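Local atomic coordinates of Poly(Beta-D-mannuronate) lyase (Pseudopedobacter saltans, PDB entry 7O79), a protein that probably cleaves poly(beta-D-mannuronate), the mannuronate chains of alginate, as a lyase of polysaccharide lyase family 6 built on a parallel beta-helix. Residues N126-Y131 and T155-Y160; Y72-G77 and K99-A104. All coordinates share one frame; numbering follows the deposited sequence.

Contact 1 (N126-Y131 and T155-Y160)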
loop_
_atom_site.group_PDB
_atom_site.type_symbol
_atom_site.label_atom_id
_atom_site.label_comp_id
_atom_site.label_asym_id
_atom_site.label_seq_id
_atom_site.Cartn_x
_atom_site.Cartn_y
_atom_site.Cartn_z
ATOM N N ASN A 126 -4.042 12.557 -10.308
ATOM C CA ASN A 126 -2.827 13.360 -10.180
ATOM C C ASN A 126 -2.752 14.128 -8.859
ATOM O O ASN A 126 -2.228 15.237 -8.802
ATOM C CB ASN A 126 -2.678 14.303 -11.378
ATOM C CG ASN A 126 -2.823 13.578 -12.692
ATOM O OD1 ASN A 126 -3.931 13.334 -13.168
ATOM N ND2 ASN A 126 -1.702 13.187 -13.265
ATOM N N ASN A 127 -3.233 13.528 -7.781
ATOM C CA ASN A 127 -3.146 14.162 -6.475
ATOM C C ASN A 127 -1.877 13.740 -5.724
ATOM O O ASN A 127 -1.285 12.686 -5.976
ATOM C CB ASN A 127 -4.392 13.850 -5.642
ATOM C CG ASN A 127 -5.685 14.308 -6.326
ATOM O OD1 ASN A 127 -5.986 15.506 -6.361
ATOM N ND2 ASN A 127 -6.451 13.357 -6.869
ATOM N N LEU A 128 -1.465 14.588 -4.783
ATOM C CA LEU A 128 -0.219 14.413 -4.047
ATOM C C LEU A 128 -0.439 14.612 -2.555
ATOM O O LEU A 128 -1.065 15.591 -2.144
ATOM C CB LEU A 128 0.844 15.391 -4.552
ATOM C CG LEU A 128 2.198 15.376 -3.838
ATOM C CD1 LEU A 128 2.845 14.003 -3.854
ATOM C CD2 LEU A 128 3.107 16.384 -4.517
ATOM N N MET A 129 0.045 13.662 -1.755
ATOM C CA MET A 129 0.140 13.789 -0.301
ATOM C C MET A 129 1.584 13.582 0.109
ATOM O O MET A 129 2.157 12.536 -0.199
ATOM C CB MET A 129 -0.710 12.750 0.444
ATOM C CG MET A 129 -0.958 13.098 1.907
ATOM S SD MET A 129 -2.212 12.077 2.757
ATOM C CE MET A 129 -1.470 10.434 2.693
ATOM N N GLN A 130 2.159 14.539 0.844
ATOM C CA GLN A 130 3.546 14.395 1.247
ATOM C C GLN A 130 3.792 15.138 2.555
ATOM O O GLN A 130 3.109 16.113 2.865
ATOM C CB GLN A 130 4.503 14.880 0.151
ATOM C CG GLN A 130 4.367 16.361 -0.203
ATOM C CD GLN A 130 5.365 16.788 -1.274
ATOM O OE1 GLN A 130 5.833 15.966 -2.066
ATOM N NE2 GLN A 130 5.687 18.081 -1.302
ATOM N N TYR A 131 4.766 14.649 3.322
ATOM C CA TYR A 131 5.093 15.186 4.651
ATOM C C TYR A 131 3.870 15.260 5.556
ATOM O O TYR A 131 3.625 16.253 6.242
ATOM C CB TYR A 131 5.771 16.545 4.544
ATOM C CG TYR A 131 7.038 16.451 3.745
ATOM C CD1 TYR A 131 8.182 15.874 4.298
ATOM C CD2 TYR A 131 7.094 16.895 2.432
ATOM C CE1 TYR A 131 9.361 15.767 3.572
ATOM C CE2 TYR A 131 8.270 16.789 1.706
ATOM C CZ TYR A 131 9.395 16.225 2.288
ATOM O OH TYR A 131 10.565 16.116 1.571
ATOM N N THR A 155 -0.069 10.064 -5.693
ATOM C CA THR A 155 1.257 9.831 -5.131
ATOM C C THR A 155 1.206 10.149 -3.645
ATOM O O THR A 155 0.657 11.182 -3.252
ATOM C CB THR A 155 2.315 10.703 -5.843
ATOM O OG1 THR A 155 2.443 10.274 -7.203
ATOM C CG2 THR A 155 3.694 10.576 -5.171
ATOM N N VAL A 156 1.755 9.252 -2.825
ATOM C CA VAL A 156 1.905 9.461 -1.393
ATOM C C VAL A 156 3.388 9.264 -1.082
ATOM O O VAL A 156 3.922 8.169 -1.297
ATOM C CB VAL A 156 1.043 8.477 -0.577
ATOM C CG1 VAL A 156 1.368 8.581 0.923
ATOM C CG2 VAL A 156 -0.455 8.663 -0.869
ATOM N N GLN A 157 4.063 10.317 -0.611
ATOM C CA GLN A 157 5.501 10.226 -0.398
ATOM C C GLN A 157 5.916 10.993 0.848
ATOM O O GLN A 157 5.266 11.961 1.241
ATOM C CB GLN A 157 6.283 10.719 -1.635
ATOM C CG GLN A 157 6.032 12.158 -2.007
ATOM C CD GLN A 157 6.775 12.557 -3.274
ATOM O OE1 GLN A 157 7.375 11.719 -3.938
ATOM N NE2 GLN A 157 6.724 13.841 -3.620
ATOM N N TYR A 158 7.016 10.542 1.466
ATOM C CA TYR A 158 7.581 11.196 2.647
ATOM C C TYR A 158 6.558 11.352 3.756
ATOM O O TYR A 158 6.588 12.325 4.518
ATOM C CB TYR A 158 8.204 12.559 2.316
ATOM C CG TYR A 158 9.113 12.556 1.114
ATOM C CD1 TYR A 158 10.279 11.809 1.115
ATOM C CD2 TYR A 158 8.843 13.344 0.008
ATOM C CE1 TYR A 158 11.129 11.813 0.021
ATOM C CE2 TYR A 158 9.689 13.360 -1.089
ATOM C CZ TYR A 158 10.823 12.594 -1.076
ATOM O OH TYR A 158 11.673 12.608 -2.163
ATOM N N CYS A 159 5.659 10.384 3.875
ATOM C CA CYS A 159 4.739 10.374 4.993
ATOM C C CYS A 159 5.208 9.395 6.066
ATOM O O CYS A 159 6.112 8.579 5.868
ATOM C CB CYS A 159 3.319 10.042 4.519
ATOM S SG CYS A 159 2.593 11.380 3.532
ATOM N N TYR A 160 4.567 9.498 7.224
ATOM C CA TYR A 160 4.945 8.744 8.408
ATOM C C TYR A 160 3.698 8.059 8.955
ATOM O O TYR A 160 2.719 8.734 9.303
ATOM C CB TYR A 160 5.573 9.691 9.435
ATOM C CG TYR A 160 6.180 9.046 10.659
ATOM C CD1 TYR A 160 6.636 7.732 10.635
ATOM C CD2 TYR A 160 6.313 9.769 11.844
ATOM C CE1 TYR A 160 7.212 7.157 11.758
ATOM C CE2 TYR A 160 6.877 9.195 12.978
ATOM C CZ TYR A 160 7.329 7.899 12.925
ATOM O OH TYR A 160 7.887 7.342 14.045
HETATM O O HOH W 1 0.811 12.418 -8.383
#
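Met129 and Val156 lie side by side on neighbouring parallel strands joined by regular backbone hydrogen bonds. Met129 N gives to Thr155 O (3.0 Å), and Met129 O takes Gln157 N. At the start of the paired strands Asn127 O receives Thr155 N and also a water proton; that water accepts from Thr155 OG1, a use for a hydroxyl at the strand's beginning.

The side-chain polar link is between two glutamines. Gln157 NE2 gives Gln130 OE1 a nearly straight bond of 2.8 Å within its own amide plane. Both residues place CG between backbone N and carbonyl carbon (chi1 62° and 61°), and their extended chains bring the amides nearly coplanar. Glutamine suits a stacked position because it can give on one side and accept on the other: Gln157 OE1 takes Lys196 NZ. Beside them Leu128 CD1 packs 3.8 Å from Thr155 CG2.

On the opposite face the packing is apolar, Met129 bending at its last torsion to set CE 3.8 Å from Val156 CG1. Just after the glutamines the rings of Tyr131 and Tyr158 are nearly parallel but slid apart, with Tyr158 CB over the Tyr131 face and Tyr131 OH over the Tyr158 ring. With an alanine in place of Tyr131, that face of the Tyr158 ring is likely to lose its cover and Lys453 its cation-pi partner.

Strands 99-106 and 194-201 flank the pair on either side, while Val120 and Phe122 of strand 118-122 pack against the Met129 and Val156 face.

Contact 2 (Y72-G77 and K99-A104)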
loop_
_atom_site.group_PDB
_atom_site.type_symbol
_atom_site.label_atom_id
_atom_site.label_comp_id
_atom_site.label_asym_id
_atom_site.label_seq_id
_atom_site.Cartn_x
_atom_site.Cartn_y
_atom_site.Cartn_z
ATOM N N TYR A 72 -6.492 21.892 -8.370
ATOM C CA TYR A 72 -5.387 22.815 -8.058
ATOM C C TYR A 72 -5.548 23.486 -6.701
ATOM O O TYR A 72 -5.287 24.685 -6.550
ATOM C CB TYR A 72 -5.194 23.865 -9.157
ATOM C CG TYR A 72 -5.401 23.327 -10.546
ATOM C CD1 TYR A 72 -4.573 22.319 -11.044
ATOM C CD2 TYR A 72 -6.403 23.822 -11.363
ATOM C CE1 TYR A 72 -4.752 21.813 -12.321
ATOM C CE2 TYR A 72 -6.589 23.329 -12.646
ATOM C CZ TYR A 72 -5.754 22.325 -13.117
ATOM O OH TYR A 72 -5.937 21.835 -14.385
ATOM N N LEU A 73 -5.918 22.698 -5.691
ATOM C CA LEU A 73 -6.074 23.180 -4.329
ATOM C C LEU A 73 -5.045 22.527 -3.418
ATOM O O LEU A 73 -4.787 21.325 -3.514
ATOM C CB LEU A 73 -7.484 22.902 -3.803
ATOM C CG LEU A 73 -8.626 23.517 -4.614
ATOM C CD1 LEU A 73 -9.962 23.227 -3.955
ATOM C CD2 LEU A 73 -8.394 25.022 -4.749
ATOM N N VAL A 74 -4.472 23.326 -2.526
ATOM C CA VAL A 74 -3.424 22.891 -1.620
ATOM C C VAL A 74 -3.902 23.119 -0.195
ATOM O O VAL A 74 -4.465 24.175 0.118
ATOM C CB VAL A 74 -2.107 23.655 -1.875
ATOM C CG1 VAL A 74 -1.011 23.199 -0.907
ATOM C CG2 VAL A 74 -1.673 23.514 -3.338
ATOM N N VAL A 75 -3.663 22.137 0.672
ATOM C CA VAL A 75 -3.971 22.241 2.089
ATOM C C VAL A 75 -2.694 21.936 2.852
ATOM O O VAL A 75 -2.035 20.931 2.571
ATOM C CB VAL A 75 -5.107 21.289 2.509
ATOM C CG1 VAL A 75 -5.187 21.194 4.025
ATOM C CG2 VAL A 75 -6.444 21.755 1.917
ATOM N N GLU A 76 -2.329 22.813 3.794
ATOM C CA GLU A 76 -1.069 22.679 4.514
ATOM C C GLU A 76 -1.256 22.889 6.006
ATOM O O GLU A 76 -2.013 23.767 6.425
ATOM C CB GLU A 76 -0.037 23.687 4.019
ATOM C CG GLU A 76 0.072 23.767 2.529
ATOM C CD GLU A 76 1.396 24.326 2.090
ATOM O OE1 GLU A 76 2.214 23.561 1.539
ATOM O OE2 GLU A 76 1.615 25.539 2.301
ATOM N N GLY A 77 -0.540 22.093 6.804
ATOM C CA GLY A 77 -0.323 22.422 8.202
ATOM C C GLY A 77 -1.431 22.116 9.189
ATOM O O GLY A 77 -1.376 22.615 10.321
ATOM N N LYS A 99 -3.139 18.913 -3.485
ATOM C CA LYS A 99 -2.021 18.522 -2.644
ATOM C C LYS A 99 -2.355 18.717 -1.178
ATOM O O LYS A 99 -2.857 19.771 -0.786
ATOM C CB LYS A 99 -0.750 19.316 -2.991
ATOM C CG LYS A 99 0.472 18.882 -2.149
ATOM C CD LYS A 99 1.788 19.486 -2.668
ATOM C CE LYS A 99 1.640 20.959 -3.024
ATOM N NZ LYS A 99 2.844 21.771 -2.675
ATOM N N LEU A 100 -2.041 17.710 -0.370
ATOM C CA LEU A 100 -2.068 17.815 1.082
ATOM C C LEU A 100 -0.638 17.708 1.586
ATOM O O LEU A 100 0.080 16.778 1.210
ATOM C CB LEU A 100 -2.908 16.703 1.713
ATOM C CG LEU A 100 -2.882 16.683 3.251
ATOM C CD1 LEU A 100 -3.652 17.889 3.762
ATOM C CD2 LEU A 100 -3.462 15.400 3.826
ATOM N N GLU A 101 -0.216 18.646 2.427
ATOM C CA GLU A 101 1.106 18.485 3.004
ATOM C C GLU A 101 1.157 19.093 4.391
ATOM O O GLU A 101 0.321 19.918 4.763
ATOM C CB GLU A 101 2.206 19.035 2.082
ATOM C CG GLU A 101 2.044 20.418 1.545
ATOM C CD GLU A 101 3.210 20.774 0.607
ATOM O OE1 GLU A 101 3.157 21.821 -0.052
ATOM O OE2 GLU A 101 4.206 20.012 0.554
ATOM N N ASN A 102 2.126 18.598 5.171
ATOM C CA ASN A 102 2.413 19.065 6.524
ATOM C C ASN A 102 1.202 18.923 7.444
ATOM O O ASN A 102 0.981 19.744 8.325
ATOM C CB ASN A 102 2.929 20.510 6.519
ATOM C CG ASN A 102 3.993 20.752 7.589
ATOM O OD1 ASN A 102 4.629 19.811 8.065
ATOM N ND2 ASN A 102 4.196 22.014 7.963
ATOM N N THR A 103 0.436 17.849 7.267
ATOM C CA THR A 103 -0.780 17.595 8.030
ATOM C C THR A 103 -0.653 16.288 8.803
ATOM O O THR A 103 -0.029 15.340 8.332
ATOM C CB THR A 103 -1.991 17.560 7.081
ATOM O OG1 THR A 103 -2.144 18.854 6.488
ATOM C CG2 THR A 103 -3.298 17.137 7.795
ATOM N N ALA A 104 -1.201 16.252 10.015
ATOM C CA ALA A 104 -1.189 15.041 10.819
ATOM C C ALA A 104 -2.606 14.671 11.233
ATOM O O ALA A 104 -3.478 15.531 11.360
ATOM C CB ALA A 104 -0.310 15.187 12.068
#
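Glu101 meets Glu76 on the neighbouring strand. Its CB leaves on the same face as Val74, Lys99 and Glu76, and chi1 of 51° tucks CG between backbone N and carbonyl carbon. CG then lies 3.1 Å from Glu76 OE1, and CD is equally near that oxygen. At the tip Glu101 OE1 is 2.5 Å from Glu76 OE1; oxygens this close suggest that one acid holds a proton and donates it. Lys99 NZ reaches the same Glu101 OE1 at 2.6 Å in a salt bridge, from above the carboxylate plane, and its positive charge would probably help stabilise whatever negative charge the pair retains. Glu101 OE2 takes Gln130 NE2.

These strands belong to successive coils of the right-handed parallel beta-helix characteristic of the chondroitinase B-like lyases. Their inward residues are aliphatic: Leu100 CD1 packs 3.7 Å from Val75 CG1, and both side chains touch Phe68.

The backbones run in parallel register, Val75 N giving to Lys99 O and Val75 O accepting Glu101 N. Where the regular strand geometry breaks, Gly77 N reaches Glu101 O (3.1 Å). Gly77 has a positive phi of 80°, which glycine adopts easily. Thr103 OG1 also donates to Glu101 O, but from above the carbonyl plane.

How the contacts relate
Contact 2 comes first along the chain and contact 1 follows, their centres about 10 Å apart. The strands stack in chain order, 73-83, 99-106, 128-135 and 155-162, one for each successive coil, so the second strand of contact 2 is the neighbour of the first strand of contact 1. The two contacts are joined directly: Leu128 O lies 2.9 Å from Leu100 N, a probable hydrogen bond, and inside the helix Met129 SD packs 3.7 Å from Leu100 CD2. One face of the solenoid is thus built by repetition, with aliphatic and sulfur-bearing residues lining the interior while the glutamate and glutamine side chains line up on the other face.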